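Local coordinates for putative isomerase (Sinorhizobium meliloti, PDB 2PPG), which is a putative isomerase of the enolase superfamily, with a mandelate racemase-like N-terminal domain and a TIM-barrel-like C-terminal domain, at residues A211-C216 / G238-E243; A229-M234 / V261-A266. One frame throughout, in Å; residues are numbered along the deposited sequence.

Contacts 1 and 2 lie side by side in the barrel domain, their centres about 9 Å apart, and their segments alternate along the chain. Contact 1 (211-216 / 238-243) joins two neighbouring parallel strands and combines backbone hydrogen bonds with an arginine-indole stack and a CH-pi contact. Contact 2 (229-234 / 261-266) sets the helix that connects those strands against the approach to the next strand by mainly aliphatic packing, with a threonine hydroxyl and a lysine ammonium at its borders. Ala242, whose backbone probably hydrogen-bonds Ala264 and Ala266, joins the two contacts. Both are mainly buried, but contact 2 reaches the surface at Lys232, close to other subunits.

Contact 1: A211-C216 / G238-E243; sequences AVRIAC and GLWFAE
Arg213 and Trp240 meet face to face, the guanidinium lying flat on the indole with centres 4.1 Å apart and planes inclined by 26°. The nearest pair is Arg213 CZ and Trp240 CZ2, at 3.4 Å. The arginine chain turns at chi3 (-59°), which lets it follow the ring: CB sits over the same indole face, and CD makes a CH-pi contact 3.8 Å from the centroid of the five-membered ring. Its polar end is held elsewhere, NE hydrogen-bonding Ser185, which further limits its rotation. The other indole face receives Phe241 CD2, and NE1 of Trp240 lies at the edge of the phenyl ring. A chi1 of 66° sets that phenyl between its own backbone N and carbonyl carbon and turns its face to Ala215, whose CB makes a CH-pi contact 3.4 Å above the ring centre, almost on its normal. On the side that holds Cys216, Leu239 CD1 reaches Ile214 O and the CB of Cys216.

Three backbone bonds join the segments between these two layers of side chains. Trp240 N approaches Ile214 O from well above the carbonyl plane, whereas Cys216 N meets Phe241 O at 3.0 Å and Glu243 N binds Cys216 O. Nearer the start of 238-243, a water links the segments, accepting from Ile214 N and donating to Gly238 O. Glu243 OE1 forms a salt bridge with Lys187 and hydrogen-bonds Gln290, while OE2 lies near like-charged Asp217 and Glu269, three carboxylates reminiscent of the acidic site of the enolase superfamily.

Strands 213-217 and 241-243 belong to a beta-alpha-beta unit of the barrel. Helix 224-234 covers Leu239 and Ala242, helix 197-208 packs on Ile214, and strands 185-189 and 264-267 continue the parallel sheet beyond the pair.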
loop_
_atom_site.group_PDB
_atom_site.type_symbol
_atom_site.label_atom_id
_atom_site.label_comp_id
_atom_site.label_asym_id
_atom_site.label_seq_id
_atom_site.Cartn_x
_atom_site.Cartn_y
_atom_site.Cartn_z
ATOM N N ALA A 211 -1.779 40.252 10.139
ATOM C CA ALA A 211 -2.562 39.405 11.068
ATOM C C ALA A 211 -3.785 38.723 10.437
ATOM O O ALA A 211 -4.225 37.673 10.893
ATOM C CB ALA A 211 -2.994 40.219 12.311
ATOM N N VAL A 212 -4.329 39.339 9.397
ATOM C CA VAL A 212 -5.563 38.891 8.758
ATOM C C VAL A 212 -5.422 37.582 7.955
ATOM O O VAL A 212 -4.357 37.304 7.384
ATOM C CB VAL A 212 -6.091 40.024 7.866
ATOM C CG1 VAL A 212 -6.669 39.501 6.592
ATOM C CG2 VAL A 212 -7.087 40.879 8.638
ATOM N N ARG A 213 -6.488 36.776 7.934
ATOM C CA ARG A 213 -6.491 35.515 7.178
ATOM C C ARG A 213 -7.101 35.710 5.804
ATOM O O ARG A 213 -8.126 36.389 5.651
ATOM C CB ARG A 213 -7.223 34.409 7.923
ATOM C CG ARG A 213 -6.577 34.010 9.232
ATOM C CD ARG A 213 -7.269 32.804 9.855
ATOM N NE ARG A 213 -8.685 33.061 10.119
ATOM C CZ ARG A 213 -9.518 32.183 10.674
ATOM N NH1 ARG A 213 -9.084 30.987 11.025
ATOM N NH2 ARG A 213 -10.791 32.499 10.867
ATOM N N ILE A 214 -6.448 35.126 4.800
ATOM C CA ILE A 214 -6.802 35.346 3.401
ATOM C C ILE A 214 -6.717 34.030 2.632
ATOM O O ILE A 214 -5.638 33.451 2.446
ATOM C CB ILE A 214 -5.868 36.371 2.720
ATOM C CG1 ILE A 214 -5.900 37.721 3.441
ATOM C CG2 ILE A 214 -6.297 36.597 1.289
ATOM C CD1 ILE A 214 -4.812 38.672 2.994
ATOM N N ALA A 215 -7.864 33.560 2.184
ATOM C CA ALA A 215 -7.927 32.328 1.447
ATOM C C ALA A 215 -8.183 32.621 -0.028
ATOM O O ALA A 215 -8.531 33.745 -0.400
ATOM C CB ALA A 215 -9.018 31.448 2.023
ATOM N N CYS A 216 -7.989 31.604 -0.862
ATOM C CA CYS A 216 -8.258 31.702 -2.287
ATOM C C CYS A 216 -9.187 30.583 -2.780
ATOM O O CYS A 216 -8.902 29.397 -2.599
ATOM C CB CYS A 216 -6.955 31.657 -3.064
ATOM S SG CYS A 216 -7.208 31.669 -4.846
ATOM N N GLY A 238 1.137 34.485 2.607
ATOM C CA GLY A 238 0.426 33.999 3.790
ATOM C C GLY A 238 -0.964 33.482 3.469
ATOM O O GLY A 238 -1.957 34.170 3.702
ATOM N N LEU A 239 -1.029 32.260 2.941
ATOM C CA LEU A 239 -2.290 31.693 2.448
ATOM C C LEU A 239 -2.999 30.848 3.510
ATOM O O LEU A 239 -2.451 29.864 4.003
ATOM C CB LEU A 239 -2.064 30.907 1.138
ATOM C CG LEU A 239 -3.254 30.381 0.315
ATOM C CD1 LEU A 239 -4.252 31.453 -0.136
ATOM C CD2 LEU A 239 -2.751 29.591 -0.879
ATOM N N TRP A 240 -4.210 31.270 3.860
ATOM C CA TRP A 240 -5.074 30.595 4.829
ATOM C C TRP A 240 -5.535 29.238 4.298
ATOM O O TRP A 240 -5.230 28.204 4.889
ATOM C CB TRP A 240 -6.274 31.495 5.127
ATOM C CG TRP A 240 -7.264 30.963 6.117
ATOM C CD1 TRP A 240 -7.046 30.021 7.098
ATOM C CD2 TRP A 240 -8.627 31.376 6.254
ATOM N NE1 TRP A 240 -8.199 29.802 7.803
ATOM C CE2 TRP A 240 -9.184 30.627 7.316
ATOM C CE3 TRP A 240 -9.437 32.295 5.573
ATOM C CZ2 TRP A 240 -10.518 30.775 7.714
ATOM C CZ3 TRP A 240 -10.760 32.439 5.971
ATOM C CH2 TRP A 240 -11.286 31.683 7.030
ATOM N N PHE A 241 -6.260 29.230 3.183
ATOM C CA PHE A 241 -6.591 27.954 2.551
ATOM C C PHE A 241 -6.857 28.004 1.047
ATOM O O PHE A 241 -7.263 29.028 0.506
ATOM C CB PHE A 241 -7.726 27.241 3.288
ATOM C CG PHE A 241 -9.066 27.943 3.222
ATOM C CD1 PHE A 241 -9.866 27.862 2.082
ATOM C CD2 PHE A 241 -9.565 28.620 4.334
ATOM C CE1 PHE A 241 -11.121 28.486 2.038
ATOM C CE2 PHE A 241 -10.822 29.236 4.304
ATOM C CZ PHE A 241 -11.600 29.169 3.163
ATOM N N ALA A 242 -6.593 26.883 0.379
ATOM C CA ALA A 242 -6.918 26.713 -1.032
ATOM C C ALA A 242 -8.234 25.958 -1.154
ATOM O O ALA A 242 -8.366 24.854 -0.649
ATOM C CB ALA A 242 -5.823 25.956 -1.720
ATOM N N GLU A 243 -9.209 26.563 -1.814
ATOM C CA GLU A 243 -10.516 25.935 -2.021
ATOM C C GLU A 243 -10.662 25.478 -3.472
ATOM O O GLU A 243 -10.190 26.152 -4.392
ATOM C CB GLU A 243 -11.632 26.922 -1.644
ATOM C CG GLU A 243 -13.011 26.605 -2.228
ATOM C CD GLU A 243 -14.108 27.506 -1.693
ATOM O OE1 GLU A 243 -13.880 28.168 -0.660
ATOM O OE2 GLU A 243 -15.201 27.551 -2.301
HETATM O O HOH W 1 -3.933 34.015 5.582
#

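Contact 2: A229-M234 / V261-A266; sequences ALIKAM and VSTAIA
Ile231 turns its CG2 methyl into the bend formed by Val261 and Thr263, where it lies 3.9 Å from Val261 CG1 and 3.9 Å from Thr263 OG1. Placed anti to the backbone N, this methyl leaves the helix toward the loop that leads into strand 264-267, and the isoleucine and valine side chains cross at about a right angle. The other branch of Ile231 goes deeper but meets its partner more distantly: CD1 stands 4.3 Å from Ile265 CD1. Val257 of helix 251-260 and Ala242 of strand 241-243 touch both isoleucines, closing the buried side. Thr263 combines two roles, since its OG1 borders the Ile231 methyl and also hydrogen-bonds Glu235 OE2, just beyond the helix.

In the TIM-barrel-like domain, the contact packs a helix of the outer layer against the loop and start of the next strand: helix 224-234, which links strands 213-217 and 241-243, also reaches the residues leading into strand 264-267.

Toward solvent the contact thins to Lys232. Its aliphatic CG passes 4.0 Å from Val261 CG1, and the chain then bends at chi4 (-58°), bringing NZ back to 4.0 Å from that same methyl. NZ hydrogen-bonds the carbonyl O of Ser260, while Ser262 of a neighbouring subunit packs against this lysine. Across another subunit boundary, Ser262 and Ala264 pack on Lys232 and Ser225 of a neighbouring copy.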
loop_
_atom_site.group_PDB
_atom_site.type_symbol
_atom_site.label_atom_id
_atom_site.label_comp_id
_atom_site.label_asym_id
_atom_site.label_seq_id
_atom_site.Cartn_x
_atom_site.Cartn_y
_atom_site.Cartn_z
ATOM N N ALA A 229 1.537 25.004 -8.554
ATOM C CA ALA A 229 2.283 26.208 -8.934
ATOM C C ALA A 229 1.627 27.489 -8.390
ATOM O O ALA A 229 2.301 28.354 -7.818
ATOM C CB ALA A 229 2.444 26.296 -10.466
ATOM N N LEU A 230 0.308 27.582 -8.569
ATOM C CA LEU A 230 -0.478 28.737 -8.150
ATOM C C LEU A 230 -0.449 28.942 -6.642
ATOM O O LEU A 230 -0.149 30.031 -6.172
ATOM C CB LEU A 230 -1.919 28.598 -8.651
ATOM C CG LEU A 230 -2.051 28.708 -10.182
ATOM C CD1 LEU A 230 -3.402 28.155 -10.690
ATOM C CD2 LEU A 230 -1.812 30.151 -10.668
ATOM N N ILE A 231 -0.751 27.891 -5.888
ATOM C CA ILE A 231 -0.653 27.938 -4.440
ATOM C C ILE A 231 0.725 28.412 -3.980
ATOM O O ILE A 231 0.827 29.372 -3.217
ATOM C CB ILE A 231 -0.973 26.579 -3.811
ATOM C CG1 ILE A 231 -2.426 26.216 -4.092
ATOM C CG2 ILE A 231 -0.693 26.601 -2.311
ATOM C CD1 ILE A 231 -2.753 24.758 -3.858
ATOM N N LYS A 232 1.773 27.748 -4.460
ATOM C CA LYS A 232 3.142 28.067 -4.070
ATOM C C LYS A 232 3.523 29.498 -4.416
ATOM O O LYS A 232 4.434 30.057 -3.812
ATOM C CB LYS A 232 4.142 27.098 -4.709
ATOM C CG LYS A 232 4.229 25.738 -4.013
ATOM C CD LYS A 232 5.562 25.059 -4.294
ATOM C CE LYS A 232 5.647 23.666 -3.666
ATOM N NZ LYS A 232 5.446 23.662 -2.193
ATOM N N ALA A 233 2.819 30.089 -5.378
ATOM C CA ALA A 233 3.086 31.463 -5.772
ATOM C C ALA A 233 2.468 32.431 -4.764
ATOM O O ALA A 233 2.952 33.550 -4.583
ATOM C CB ALA A 233 2.547 31.724 -7.164
HETATM N N MSE A 234 1.401 31.975 -4.113
HETATM C CA MSE A 234 0.627 32.773 -3.174
HETATM C C MSE A 234 1.129 32.634 -1.743
HETATM O O MSE A 234 0.867 33.499 -0.912
HETATM C CB MSE A 234 -0.841 32.340 -3.210
HETATM C CG MSE A 234 -1.626 32.833 -4.399
HETATM SE SE MSE A 234 -3.520 32.294 -4.323
HETATM C CE MSE A 234 -3.324 30.414 -4.760
ATOM N N VAL A 261 1.884 20.742 -0.813
ATOM C CA VAL A 261 1.944 22.096 -0.245
ATOM C C VAL A 261 1.590 22.080 1.236
ATOM O O VAL A 261 0.819 21.237 1.684
ATOM C CB VAL A 261 0.991 23.063 -0.983
ATOM C CG1 VAL A 261 1.470 23.306 -2.398
ATOM C CG2 VAL A 261 -0.446 22.528 -0.986
ATOM N N SER A 262 2.141 22.997 2.013
ATOM C CA SER A 262 1.818 22.997 3.438
ATOM C C SER A 262 0.427 23.603 3.704
ATOM O O SER A 262 -0.146 23.401 4.771
ATOM C CB SER A 262 2.902 23.705 4.245
ATOM O OG SER A 262 3.065 25.021 3.771
ATOM N N THR A 263 -0.103 24.323 2.717
ATOM C CA THR A 263 -1.399 24.981 2.805
ATOM C C THR A 263 -2.564 24.007 2.922
ATOM O O THR A 263 -2.638 22.988 2.208
ATOM C CB THR A 263 -1.661 25.854 1.565
ATOM O OG1 THR A 263 -0.724 26.929 1.528
ATOM C CG2 THR A 263 -3.085 26.434 1.583
ATOM N N ALA A 264 -3.480 24.347 3.822
ATOM C CA ALA A 264 -4.675 23.575 4.062
ATOM C C ALA A 264 -5.560 23.557 2.804
ATOM O O ALA A 264 -5.735 24.579 2.155
ATOM C CB ALA A 264 -5.404 24.165 5.225
ATOM N N ILE A 265 -6.089 22.390 2.455
ATOM C CA ILE A 265 -6.884 22.249 1.240
ATOM C C ILE A 265 -8.342 22.082 1.602
ATOM O O ILE A 265 -8.679 21.216 2.408
ATOM C CB ILE A 265 -6.444 21.029 0.385
ATOM C CG1 ILE A 265 -5.000 21.189 -0.100
ATOM C CG2 ILE A 265 -7.381 20.828 -0.790
ATOM C CD1 ILE A 265 -4.711 22.505 -0.714
ATOM N N ALA A 266 -9.198 22.905 0.999
ATOM C CA ALA A 266 -10.612 22.946 1.370
ATOM C C ALA A 266 -11.499 22.554 0.216
ATOM O O ALA A 266 -11.342 23.081 -0.894
ATOM C CB ALA A 266 -10.987 24.332 1.857
#